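Local coordinates for protein alpha-glucosidase ([Eubacterium] rectale, PDB 6PNR) that probably hydrolyses alpha-glycosides of sulfoquinovose, as a family 31 glycoside hydrolase that binds a sulfonated aza-sugar inhibitor, at residues Y178-D189 and Q201-E212. Sequence-based numbering, arbitrary orientation.
Sequences YYLHVDSTAYAD and QIWEVPKQIRIE
Tyr187 lays its ring over one face of the Trp203 indole in a face-to-face stack, six-membered centroids 4.0 Å apart and planes 29° from parallel. The stack sits in two antiparallel sheets packed as a beta-sandwich, the N-terminal part of the chain as in other GH31 enzymes: strands 178-182 and 208-212 pair in one sheet, 188-189 and 201-202, the open ends of the hairpin 188-194/197-202, in the other, and the two segments pass together from one sheet to the other. CD1 of Tyr187 sits over the indole at 3.3 Å from Trp203 CE2. With CG of Tyr179 between its backbone N and carbonyl carbon (chi1 81°), that ring lies alongside Glu212; its hydroxyl accepts from Arg210 NE, in the guanidinium plane, and donates to Glu212 OE1 at 2.7 Å, an oxygen that Arg210 NH2 also grips in a salt bridge. Between the sheets, Val182 CG1 meets Ile202 CD1 tip to tip at 3.7 Å, and Pro206 CB packs on that Val182 methyl as well. At the crossing, Ser184 OG donates to Glu204 OE2 (2.6 Å) from above the carboxylate plane and accepts from Ala186 N, an ST turn. Trp203 NE1 gives its hydrogen to Gln201 OE1, in the indole plane but above the amide plane, which helps hold the indole's rotation. Replacing Trp203 by an alanine would probably strip one face of Tyr187 of its stacking partner and leave Gln201 OE1 without that donor. Further out, Arg101 adds a cation-pi contact to Trp203, and helix 217-228 backs the Tyr179 side, where Tyr227 makes another with Arg210. A water joins Glu204 OE2 to Asp183 O, Lys207 N and Lys207 NZ.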
loop_
_atom_site.group_PDB
_atom_site.type_symbol
_atom_site.label_atom_id
_atom_site.label_comp_id
_atom_site.label_asym_id
_atom_site.label_seq_id
_atom_site.Cartn_x
_atom_site.Cartn_y
_atom_site.Cartn_z
ATOM N N TYR A 178 18.194 12.524 25.558
ATOM C CA TYR A 178 18.090 13.808 24.889
ATOM C C TYR A 178 16.767 13.837 24.131
ATOM O O TYR A 178 16.170 12.793 23.844
ATOM C CB TYR A 178 19.272 14.063 23.929
ATOM C CG TYR A 178 19.307 13.176 22.678
ATOM C CD1 TYR A 178 18.536 13.482 21.561
ATOM C CD2 TYR A 178 20.131 12.052 22.608
ATOM C CE1 TYR A 178 18.558 12.691 20.432
ATOM C CE2 TYR A 178 20.164 11.256 21.477
ATOM C CZ TYR A 178 19.371 11.578 20.390
ATOM O OH TYR A 178 19.381 10.803 19.246
ATOM N N TYR A 179 16.301 15.041 23.824
ATOM C CA TYR A 179 15.271 15.227 22.817
ATOM C C TYR A 179 15.862 16.037 21.679
ATOM O O TYR A 179 16.798 16.821 21.875
ATOM C CB TYR A 179 14.003 15.918 23.371
ATOM C CG TYR A 179 14.057 17.429 23.491
ATOM C CD1 TYR A 179 13.684 18.255 22.430
ATOM C CD2 TYR A 179 14.420 18.029 24.685
ATOM C CE1 TYR A 179 13.714 19.640 22.557
ATOM C CE2 TYR A 179 14.447 19.404 24.820
ATOM C CZ TYR A 179 14.111 20.203 23.760
ATOM O OH TYR A 179 14.151 21.574 23.916
ATOM N N LEU A 180 15.321 15.826 20.486
ATOM C CA LEU A 180 15.750 16.528 19.291
ATOM C C LEU A 180 14.508 17.066 18.605
ATOM O O LEU A 180 13.531 16.332 18.418
ATOM C CB LEU A 180 16.539 15.601 18.344
ATOM C CG LEU A 180 17.111 16.159 17.033
ATOM C CD1 LEU A 180 18.253 15.280 16.562
ATOM C CD2 LEU A 180 16.066 16.261 15.940
ATOM N N HIS A 181 14.552 18.334 18.227
ATOM C CA HIS A 181 13.455 19.003 17.551
ATOM C C HIS A 181 13.960 19.579 16.240
ATOM O O HIS A 181 15.027 20.204 16.205
ATOM C CB HIS A 181 12.872 20.134 18.407
ATOM C CG HIS A 181 11.790 20.896 17.712
ATOM N ND1 HIS A 181 10.624 20.294 17.287
ATOM C CD2 HIS A 181 11.707 22.194 17.333
ATOM C CE1 HIS A 181 9.861 21.195 16.687
ATOM N NE2 HIS A 181 10.494 22.357 16.708
ATOM N N VAL A 182 13.201 19.371 15.165
ATOM C CA VAL A 182 13.463 20.012 13.884
ATOM C C VAL A 182 12.493 21.178 13.752
ATOM O O VAL A 182 11.272 20.979 13.722
ATOM C CB VAL A 182 13.310 19.031 12.707
ATOM C CG1 VAL A 182 13.644 19.727 11.377
ATOM C CG2 VAL A 182 14.192 17.796 12.906
ATOM N N ASP A 183 13.035 22.390 13.643
ATOM C CA ASP A 183 12.237 23.616 13.617
ATOM C C ASP A 183 11.700 23.830 12.206
ATOM O O ASP A 183 12.177 24.661 11.430
ATOM C CB ASP A 183 13.071 24.801 14.093
ATOM C CG ASP A 183 12.246 26.068 14.305
ATOM O OD1 ASP A 183 11.024 26.059 14.045
ATOM O OD2 ASP A 183 12.830 27.083 14.746
ATOM N N SER A 184 10.665 23.066 11.870
ATOM C CA SER A 184 10.061 23.158 10.549
ATOM C C SER A 184 8.639 22.623 10.635
ATOM O O SER A 184 8.366 21.694 11.395
ATOM C CB SER A 184 10.860 22.359 9.516
ATOM O OG SER A 184 10.166 22.285 8.278
ATOM N N THR A 185 7.738 23.207 9.853
ATOM C CA THR A 185 6.404 22.638 9.712
ATOM C C THR A 185 6.206 22.016 8.340
ATOM O O THR A 185 5.065 21.730 7.956
ATOM C CB THR A 185 5.311 23.677 9.996
ATOM O OG1 THR A 185 5.294 24.661 8.958
ATOM C CG2 THR A 185 5.546 24.355 11.357
ATOM N N ALA A 186 7.292 21.778 7.603
ATOM C CA ALA A 186 7.184 21.056 6.350
ATOM C C ALA A 186 6.790 19.607 6.617
ATOM O O ALA A 186 6.861 19.120 7.746
ATOM C CB ALA A 186 8.509 21.104 5.583
ATOM N N TYR A 187 6.346 18.923 5.562
ATOM C CA TYR A 187 6.281 17.470 5.616
ATOM C C TYR A 187 7.626 16.933 6.072
ATOM O O TYR A 187 8.676 17.404 5.631
ATOM C CB TYR A 187 5.927 16.888 4.239
ATOM C CG TYR A 187 5.816 15.373 4.204
ATOM C CD1 TYR A 187 6.946 14.568 4.083
ATOM C CD2 TYR A 187 4.572 14.748 4.295
ATOM C CE1 TYR A 187 6.840 13.169 4.048
ATOM C CE2 TYR A 187 4.456 13.360 4.250
ATOM C CZ TYR A 187 5.590 12.580 4.124
ATOM O OH TYR A 187 5.479 11.204 4.093
ATOM N N ALA A 188 7.596 15.955 6.968
ATOM C CA ALA A 188 8.805 15.258 7.373
ATOM C C ALA A 188 8.508 13.772 7.472
ATOM O O ALA A 188 7.352 13.343 7.449
ATOM C CB ALA A 188 9.359 15.789 8.703
ATOM N N ASP A 189 9.574 12.979 7.577
ATOM C CA ASP A 189 9.450 11.536 7.768
ATOM C C ASP A 189 10.625 11.091 8.630
ATOM O O ASP A 189 11.766 11.074 8.158
ATOM C CB ASP A 189 9.425 10.800 6.424
ATOM C CG ASP A 189 9.116 9.305 6.559
ATOM O OD1 ASP A 189 9.142 8.767 7.684
ATOM O OD2 ASP A 189 8.828 8.659 5.523
ATOM N N GLN A 201 13.991 12.927 7.472
ATOM C CA GLN A 201 13.745 13.506 6.154
ATOM C C GLN A 201 12.824 14.716 6.288
ATOM O O GLN A 201 11.762 14.623 6.908
ATOM C CB GLN A 201 13.120 12.475 5.212
ATOM C CG GLN A 201 12.787 13.050 3.837
ATOM C CD GLN A 201 12.049 12.072 2.919
ATOM O OE1 GLN A 201 11.614 12.442 1.825
ATOM N NE2 GLN A 201 11.918 10.829 3.352
ATOM N N ILE A 202 13.227 15.845 5.699
ATOM C CA ILE A 202 12.474 17.098 5.754
ATOM C C ILE A 202 12.278 17.605 4.333
ATOM O O ILE A 202 13.215 17.576 3.528
ATOM C CB ILE A 202 13.196 18.172 6.602
ATOM C CG1 ILE A 202 13.855 17.571 7.846
ATOM C CG2 ILE A 202 12.219 19.265 7.004
ATOM C CD1 ILE A 202 12.891 17.050 8.894
ATOM N N TRP A 203 11.071 18.086 4.017
ATOM C CA TRP A 203 10.813 18.561 2.648
ATOM C C TRP A 203 11.089 20.055 2.494
ATOM O O TRP A 203 10.376 20.780 1.783
ATOM C CB TRP A 203 9.392 18.211 2.211
ATOM C CG TRP A 203 9.244 16.746 1.896
ATOM C CD1 TRP A 203 10.167 15.761 2.126
ATOM C CD2 TRP A 203 8.121 16.105 1.274
ATOM N NE1 TRP A 203 9.673 14.543 1.701
ATOM C CE2 TRP A 203 8.424 14.731 1.172
ATOM C CE3 TRP A 203 6.882 16.559 0.809
ATOM C CZ2 TRP A 203 7.531 13.803 0.629
ATOM C CZ3 TRP A 203 5.990 15.629 0.277
ATOM C CH2 TRP A 203 6.326 14.272 0.186
ATOM N N GLU A 204 12.138 20.509 3.174
ATOM C CA GLU A 204 12.758 21.821 3.032
ATOM C C GLU A 204 14.081 21.746 3.777
ATOM O O GLU A 204 14.316 20.820 4.558
ATOM C CB GLU A 204 11.886 22.941 3.603
ATOM C CG GLU A 204 11.977 23.055 5.125
ATOM C CD GLU A 204 11.213 24.246 5.662
ATOM O OE1 GLU A 204 10.822 25.118 4.852
ATOM O OE2 GLU A 204 10.986 24.303 6.891
ATOM N N VAL A 205 14.946 22.724 3.538
ATOM C CA VAL A 205 16.096 22.887 4.421
ATOM C C VAL A 205 15.583 23.513 5.711
ATOM O O VAL A 205 15.116 24.659 5.693
ATOM C CB VAL A 205 17.195 23.743 3.775
ATOM C CG1 VAL A 205 18.336 23.953 4.752
ATOM C CG2 VAL A 205 17.689 23.094 2.469
ATOM N N PRO A 206 15.644 22.818 6.844
ATOM C CA PRO A 206 15.061 23.364 8.071
ATOM C C PRO A 206 15.901 24.497 8.633
ATOM O O PRO A 206 17.127 24.497 8.525
ATOM C CB PRO A 206 15.060 22.162 9.023
ATOM C CG PRO A 206 16.256 21.379 8.591
ATOM C CD PRO A 206 16.333 21.539 7.083
ATOM N N LYS A 207 15.220 25.461 9.261
ATOM C CA LYS A 207 15.924 26.586 9.876
ATOM C C LYS A 207 16.931 26.113 10.906
ATOM O O LYS A 207 18.049 26.637 10.980
ATOM C CB LYS A 207 14.929 27.548 10.533
ATOM C CG LYS A 207 14.254 28.507 9.573
ATOM C CD LYS A 207 13.293 29.449 10.307
ATOM C CE LYS A 207 11.977 28.757 10.687
ATOM N NZ LYS A 207 11.151 28.376 9.493
ATOM N N GLN A 208 16.566 25.119 11.706
ATOM C CA GLN A 208 17.365 24.795 12.875
ATOM C C GLN A 208 16.993 23.414 13.378
ATOM O O GLN A 208 15.837 22.988 13.279
ATOM C CB GLN A 208 17.154 25.829 13.992
ATOM C CG GLN A 208 17.919 25.554 15.264
ATOM C CD GLN A 208 17.499 26.474 16.407
ATOM O OE1 GLN A 208 16.671 26.110 17.248
ATOM N NE2 GLN A 208 18.067 27.674 16.434
ATOM N N ILE A 209 17.988 22.721 13.913
ATOM C CA ILE A 209 17.775 21.512 14.692
ATOM C C ILE A 209 18.271 21.792 16.101
ATOM O O ILE A 209 19.346 22.379 16.284
ATOM C CB ILE A 209 18.472 20.290 14.063
ATOM C CG1 ILE A 209 17.731 19.889 12.772
ATOM C CG2 ILE A 209 18.540 19.122 15.069
ATOM C CD1 ILE A 209 18.349 18.729 11.997
ATOM N N ARG A 210 17.466 21.405 17.086
ATOM C CA ARG A 210 17.709 21.673 18.494
ATOM C C ARG A 210 17.856 20.347 19.223
ATOM O O ARG A 210 17.059 19.425 19.012
ATOM C CB ARG A 210 16.555 22.494 19.073
ATOM C CG ARG A 210 16.683 22.836 20.521
ATOM C CD ARG A 210 15.459 23.604 20.980
ATOM N NE ARG A 210 15.538 23.862 22.403
ATOM C CZ ARG A 210 16.000 24.995 22.920
ATOM N NH1 ARG A 210 16.394 25.977 22.112
ATOM N NH2 ARG A 210 16.052 25.147 24.240
ATOM N N ILE A 211 18.894 20.234 20.044
ATOM C CA ILE A 211 19.170 19.019 20.802
ATOM C C ILE A 211 19.436 19.415 22.245
ATOM O O ILE A 211 20.264 20.292 22.508
ATOM C CB ILE A 211 20.372 18.242 20.238
ATOM C CG1 ILE A 211 20.224 18.004 18.735
ATOM C CG2 ILE A 211 20.533 16.933 20.989
ATOM C CD1 ILE A 211 21.384 17.211 18.123
ATOM N N GLU A 212 18.751 18.769 23.179
ATOM C CA GLU A 212 18.882 19.143 24.576
ATOM C C GLU A 212 18.865 17.886 25.432
ATOM O O GLU A 212 18.005 17.021 25.242
ATOM C CB GLU A 212 17.757 20.113 24.954
ATOM C CG GLU A 212 17.849 20.700 26.329
ATOM C CD GLU A 212 17.065 22.010 26.466
ATOM O OE1 GLU A 212 16.175 22.301 25.625
ATOM O OE2 GLU A 212 17.361 22.755 27.421
HETATM O O HOH W 1 12.359 25.722 8.994
HETATM O O HOH W 2 8.766 25.257 8.346
HETATM O O HOH W 3 12.532 9.308 5.847
#